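Local coordinates for uncharacterized protein ydaL (Escherichia coli, PDB 3QD7) that binds DNA and has DNA endonuclease activity, as a stand-alone small MutS-related (Smr) protein, at residues A[103-106]-A[112-115]; A[117-120]-A[126-129]. One frame throughout, in Å; residues are numbered along the deposited sequence.

Interaction 1: A[103-106]-A[112-115]; sequences WLTE and AYCT
Tyr113 holds CG between its backbone N and carbonyl carbon (chi1 58°), and from there the ring reaches across to Leu104 of helix 92-105. Leu104 answers with CG beside its own backbone N and anti to the carbonyl carbon (chi1 -65°), which sets CD1 against the tyrosine ring. Leu104 CD1 lies 3.6 Å from Tyr113 CD2. Leu104 CB sits 3.7 Å from both CD2 and CE2 of Tyr113. The leucine crosses the ring obliquely, touching its CD2-CE2 flank. Thr105 adds its methyl group at the ring edge, near the ring plane, with Thr105 CG2 3.9 Å from Tyr113 OH. Its hydroxyl turns back to the carbonyl of Arg102 instead. Tyr113 OH makes a weak hydrogen bond to Ala101 O on the same helix, and Phe26 of strand 25-27 meets the ring as well. Replacing the tyrosine with alanine is likely to open a gap beside Leu104 and the Thr105 methyl, and to leave Ala101 O without this weak donor. The contact is apolar and largely buried. It packs the helix against the strand that follows it, the helix-on-sheet layering of the alpha/beta/alpha Smr fold.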
ATOM      1  N   TRP A 103      -7.208  -1.587  -1.371  1.00 18.13           N
ATOM      2  CA  TRP A 103      -7.243  -0.142  -1.670  1.00 19.89           C
ATOM      3  C   TRP A 103      -6.266   0.279  -2.756  1.00 21.91           C
ATOM      4  O   TRP A 103      -6.590   1.132  -3.588  1.00 15.10           O
ATOM      5  CB  TRP A 103      -7.003   0.680  -0.405  1.00 16.77           C
ATOM      6  CG  TRP A 103      -8.064   0.494   0.639  1.00 17.53           C
ATOM      7  CD1 TRP A 103      -9.352   0.074   0.450  1.00 18.60           C
ATOM      8  CD2 TRP A 103      -7.925   0.742   2.040  1.00 19.67           C
ATOM      9  NE1 TRP A 103     -10.023   0.040   1.657  1.00 23.80           N
ATOM     10  CE2 TRP A 103      -9.168   0.452   2.646  1.00 22.78           C
ATOM     11  CE3 TRP A 103      -6.887   1.209   2.832  1.00 15.88           C
ATOM     12  CZ2 TRP A 103      -9.384   0.601   4.017  1.00 23.16           C
ATOM     13  CZ3 TRP A 103      -7.099   1.362   4.186  1.00 20.17           C
ATOM     14  CH2 TRP A 103      -8.336   1.043   4.773  1.00 19.60           C
ATOM     15  N   LEU A 104      -5.074  -0.335  -2.765  1.00 17.80           N
ATOM     16  CA  LEU A 104      -4.069   0.049  -3.736  1.00 16.31           C
ATOM     17  C   LEU A 104      -4.499  -0.312  -5.141  1.00 22.24           C
ATOM     18  O   LEU A 104      -4.198   0.431  -6.066  1.00 22.88           O
ATOM     19  CB  LEU A 104      -2.689  -0.533  -3.417  1.00 14.12           C
ATOM     20  CG  LEU A 104      -2.028  -0.034  -2.139  1.00 20.16           C
ATOM     21  CD1 LEU A 104      -0.742  -0.823  -1.814  1.00 19.92           C
ATOM     22  CD2 LEU A 104      -1.771   1.470  -2.194  1.00 20.09           C
ATOM     23  N   THR A 105      -5.218  -1.434  -5.311  1.00 21.69           N
ATOM     24  CA  THR A 105      -5.684  -1.827  -6.653  1.00 22.58           C
ATOM     25  C   THR A 105      -6.776  -0.877  -7.183  1.00 25.36           C
ATOM     26  O   THR A 105      -7.046  -0.848  -8.390  1.00 27.86           O
ATOM     27  CB  THR A 105      -6.219  -3.267  -6.716  1.00 21.79           C
ATOM     28  OG1 THR A 105      -7.452  -3.341  -5.994  1.00 22.13           O
ATOM     29  CG2 THR A 105      -5.214  -4.288  -6.128  1.00 21.52           C
ATOM     30  N   GLU A 106      -7.388  -0.100  -6.290  1.00 22.21           N
ATOM     31  CA  GLU A 106      -8.480   0.824  -6.675  1.00 25.59           C
ATOM     32  C   GLU A 106      -8.022   2.174  -7.262  1.00 28.03           C
ATOM     33  O   GLU A 106      -8.829   2.926  -7.852  1.00 26.52           O
ATOM     34  CB  GLU A 106      -9.421   1.027  -5.488  1.00 24.73           C
ATOM     35  CG  GLU A 106     -10.217  -0.215  -5.236  1.00 24.33           C
ATOM     36  CD  GLU A 106     -11.062  -0.161  -3.993  1.00 29.42           C
ATOM     37  OE1 GLU A 106     -10.735   0.567  -3.060  1.00 33.30           O
ATOM     38  OE2 GLU A 106     -12.050  -0.900  -3.926  1.00 40.07           O
ATOM     39  N   ALA A 112       1.845  -1.610  -9.369  1.00 23.17           N
ATOM     40  CA  ALA A 112       2.223  -2.843  -8.729  1.00 20.36           C
ATOM     41  C   ALA A 112       2.484  -2.591  -7.252  1.00 19.85           C
ATOM     42  O   ALA A 112       2.716  -1.460  -6.842  1.00 21.52           O
ATOM     43  CB  ALA A 112       3.512  -3.413  -9.404  1.00 22.15           C
ATOM     44  N   TYR A 113       2.480  -3.655  -6.463  1.00 17.25           N
ATOM     45  CA  TYR A 113       3.024  -3.625  -5.125  1.00 18.42           C
ATOM     46  C   TYR A 113       3.569  -5.005  -4.764  1.00 23.52           C
ATOM     47  O   TYR A 113       3.277  -6.010  -5.448  1.00 19.86           O
ATOM     48  CB  TYR A 113       2.020  -3.100  -4.073  1.00 15.58           C
ATOM     49  CG  TYR A 113       0.707  -3.862  -3.942  1.00 15.16           C
ATOM     50  CD1 TYR A 113       0.648  -5.077  -3.311  1.00 14.90           C
ATOM     51  CD2 TYR A 113      -0.487  -3.317  -4.423  1.00 16.79           C
ATOM     52  CE1 TYR A 113      -0.537  -5.763  -3.187  1.00 18.44           C
ATOM     53  CE2 TYR A 113      -1.700  -4.007  -4.283  1.00 14.00           C
ATOM     54  CZ  TYR A 113      -1.708  -5.222  -3.671  1.00 16.67           C
ATOM     55  OH  TYR A 113      -2.875  -5.912  -3.529  1.00 17.63           O
ATOM     56  N   CYS A 114       4.376  -5.042  -3.702  1.00 21.73           N
ATOM     57  CA  CYS A 114       4.900  -6.306  -3.161  1.00 23.27           C
ATOM     58  C   CYS A 114       5.432  -6.107  -1.741  1.00 22.07           C
ATOM     59  O   CYS A 114       5.691  -4.987  -1.320  1.00 20.62           O
ATOM     60  CB  CYS A 114       5.990  -6.879  -4.056  1.00 22.15           C
ATOM     61  SG  CYS A 114       7.514  -5.918  -3.975  1.00 30.06           S
ATOM     62  N   THR A 115       5.602  -7.206  -1.015  1.00 20.33           N
ATOM     63  CA  THR A 115       6.096  -7.146   0.361  1.00 20.58           C
ATOM     64  C   THR A 115       7.497  -6.489   0.341  1.00 20.83           C
ATOM     65  O   THR A 115       8.260  -6.709  -0.585  1.00 19.59           O
ATOM     66  CB  THR A 115       6.049  -8.567   1.006  1.00 21.68           C
ATOM     67  OG1 THR A 115       4.696  -9.043   1.008  1.00 23.56           O
ATOM     68  CG2 THR A 115       6.501  -8.536   2.426  1.00 20.89           C
TER

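Interaction 2: A[117-120]-A[126-129]; sequences LPHH and CYVA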
ATOM      1  N   LEU A 117      11.450  -5.500   1.520  1.00 27.90           N
ATOM      2  CA  LEU A 117      12.640  -6.146   2.074  1.00 23.35           C
ATOM      3  C   LEU A 117      12.703  -5.838   3.579  1.00 24.91           C
ATOM      4  O   LEU A 117      12.112  -4.843   4.022  1.00 22.48           O
ATOM      5  CB  LEU A 117      13.883  -5.616   1.346  1.00 28.04           C
ATOM      6  CG  LEU A 117      14.347  -6.317   0.054  1.00 34.42           C
ATOM      7  CD1 LEU A 117      13.235  -6.995  -0.707  1.00 33.53           C
ATOM      8  CD2 LEU A 117      15.047  -5.331  -0.849  1.00 33.53           C
ATOM      9  N   PRO A 118      13.423  -6.669   4.363  1.00 25.77           N
ATOM     10  CA  PRO A 118      13.489  -6.462   5.813  1.00 22.90           C
ATOM     11  C   PRO A 118      14.008  -5.093   6.243  1.00 25.59           C
ATOM     12  O   PRO A 118      13.553  -4.552   7.249  1.00 24.10           O
ATOM     13  CB  PRO A 118      14.441  -7.564   6.277  1.00 26.84           C
ATOM     14  CG  PRO A 118      14.314  -8.667   5.157  1.00 19.57           C
ATOM     15  CD  PRO A 118      14.243  -7.835   3.940  1.00 25.62           C
ATOM     16  N   HIS A 119      14.906  -4.499   5.474  1.00 20.50           N
ATOM     17  CA  HIS A 119      15.446  -3.204   5.884  1.00 23.99           C
ATOM     18  C   HIS A 119      14.422  -2.079   5.696  1.00 27.13           C
ATOM     19  O   HIS A 119      14.672  -0.950   6.095  1.00 24.79           O
ATOM     20  CB  HIS A 119      16.786  -2.900   5.194  1.00 24.64           C
ATOM     21  CG  HIS A 119      16.668  -2.537   3.749  1.00 28.14           C
ATOM     22  ND1 HIS A 119      16.317  -3.447   2.776  1.00 28.49           N
ATOM     23  CD2 HIS A 119      16.888  -1.366   3.104  1.00 23.41           C
ATOM     24  CE1 HIS A 119      16.315  -2.854   1.598  1.00 26.51           C
ATOM     25  NE2 HIS A 119      16.654  -1.589   1.769  1.00 31.70           N
ATOM     26  N   HIS A 120      13.272  -2.400   5.095  1.00 19.40           N
ATOM     27  CA  HIS A 120      12.176  -1.442   4.977  1.00 17.86           C
ATOM     28  C   HIS A 120      10.938  -1.947   5.714  1.00 19.98           C
ATOM     29  O   HIS A 120       9.828  -1.538   5.416  1.00 23.72           O
ATOM     30  CB  HIS A 120      11.865  -1.090   3.516  1.00 21.18           C
ATOM     31  CG  HIS A 120      12.784  -0.063   2.930  1.00 22.29           C
ATOM     32  ND1 HIS A 120      13.508  -0.284   1.774  1.00 24.97           N
ATOM     33  CD2 HIS A 120      13.109   1.188   3.348  1.00 22.88           C
ATOM     34  CE1 HIS A 120      14.250   0.781   1.515  1.00 26.77           C
ATOM     35  NE2 HIS A 120      14.017   1.693   2.446  1.00 20.05           N
ATOM     36  N   CYS A 126       4.753  -2.677   2.654  1.00 20.96           N
ATOM     37  CA  CYS A 126       4.863  -2.978   1.235  1.00 17.90           C
ATOM     38  C   CYS A 126       5.305  -1.785   0.388  1.00 23.13           C
ATOM     39  O   CYS A 126       5.001  -0.620   0.700  1.00 20.93           O
ATOM     40  CB  CYS A 126       3.583  -3.629   0.690  1.00 28.23           C
ATOM     41  SG  CYS A 126       2.204  -2.515   0.617  1.00 37.56           S
ATOM     42  N   TYR A 127       6.060  -2.111  -0.654  1.00 16.72           N
ATOM     43  CA  TYR A 127       6.511  -1.196  -1.692  1.00 18.41           C
ATOM     44  C   TYR A 127       5.370  -1.042  -2.640  1.00 18.27           C
ATOM     45  O   TYR A 127       4.705  -2.031  -2.954  1.00 19.69           O
ATOM     46  CB  TYR A 127       7.634  -1.842  -2.515  1.00 18.47           C
ATOM     47  CG  TYR A 127       8.912  -2.048  -1.771  1.00 18.63           C
ATOM     48  CD1 TYR A 127       9.291  -1.161  -0.773  1.00 19.51           C
ATOM     49  CD2 TYR A 127       9.768  -3.112  -2.077  1.00 18.61           C
ATOM     50  CE1 TYR A 127      10.461  -1.310  -0.090  1.00 22.23           C
ATOM     51  CE2 TYR A 127      10.956  -3.273  -1.388  1.00 24.04           C
ATOM     52  CZ  TYR A 127      11.288  -2.355  -0.395  1.00 23.57           C
ATOM     53  OH  TYR A 127      12.445  -2.460   0.313  1.00 28.06           O
ATOM     54  N   VAL A 128       5.182   0.160  -3.162  1.00 22.61           N
ATOM     55  CA  VAL A 128       4.137   0.405  -4.125  1.00 20.09           C
ATOM     56  C   VAL A 128       4.744   1.164  -5.319  1.00 26.73           C
ATOM     57  O   VAL A 128       5.445   2.172  -5.133  1.00 23.03           O
ATOM     58  CB  VAL A 128       2.959   1.232  -3.486  1.00 22.55           C
ATOM     59  CG1 VAL A 128       1.792   1.416  -4.467  1.00 18.86           C
ATOM     60  CG2 VAL A 128       2.496   0.626  -2.167  1.00 22.13           C
ATOM     61  N   ALA A 129       4.477   0.682  -6.536  1.00 21.22           N
ATOM     62  CA  ALA A 129       4.903   1.393  -7.744  1.00 23.05           C
ATOM     63  C   ALA A 129       3.784   2.317  -8.219  1.00 22.10           C
ATOM     64  O   ALA A 129       2.640   1.889  -8.371  1.00 22.56           O
ATOM     65  CB  ALA A 129       5.324   0.423  -8.852  1.00 20.39           C
TER
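His120 of the loop segment 117-120 meets the phenol end of Tyr127 on strand 125-130, and each atom on the near side of its side chain finds that hydroxyl. His120 CB lies 3.5 Å from Tyr127 OH. Next along, His120 CG is 3.6 Å from Tyr127 OH. His120 ND1 then closes to 2.8 Å from Tyr127 OH in a hydrogen bond, with the oxygen at the edge of the imidazole and near its plane. Either atom could be the donor. The His120 and Tyr127 rings are turned steeply, with planes at 76°. Leu117 N gives Tyr127 OH a second, weak hydrogen bond of 3.4 Å. Leu117 CB is 3.6 Å from Tyr127 OH. Within the loop, His120 N hydrogen-bonds to Leu117 O, a turn that probably helps to bring both partners to the one hydroxyl. Tyr44 stacks on the Tyr127 ring and meets His120 edge-to-face. One phenol oxygen therefore ties a histidine side chain and a backbone amide of the loop to the sheet. That oxygen accepts from Leu117 N and can pair with ND1 as donor or as acceptor, so the contact suits either neutral form of the imidazole.

Interaction 1 closes before interaction 2 opens, and their centres lie about 12 Å apart. Both fall within the Smr domain and reach the same mixed sheet. Strands 110-115 and 125-130 are antiparallel neighbours in it. Backbone hydrogen bonds probably join them directly: Ala129 N is 2.8 Å from Ala112 O, and Tyr127 N is 3.0 Å from Cys114 O. Interaction 1 lies about 5 Å from the centre of the chain and interaction 2 about 10 Å from it, measured between centres. Segment 117-120 belongs to the connection between the two strands. The sheet therefore has helix 92-105 packed on it in interaction 1, and in interaction 2 it holds a partly exposed, histidine-bearing loop.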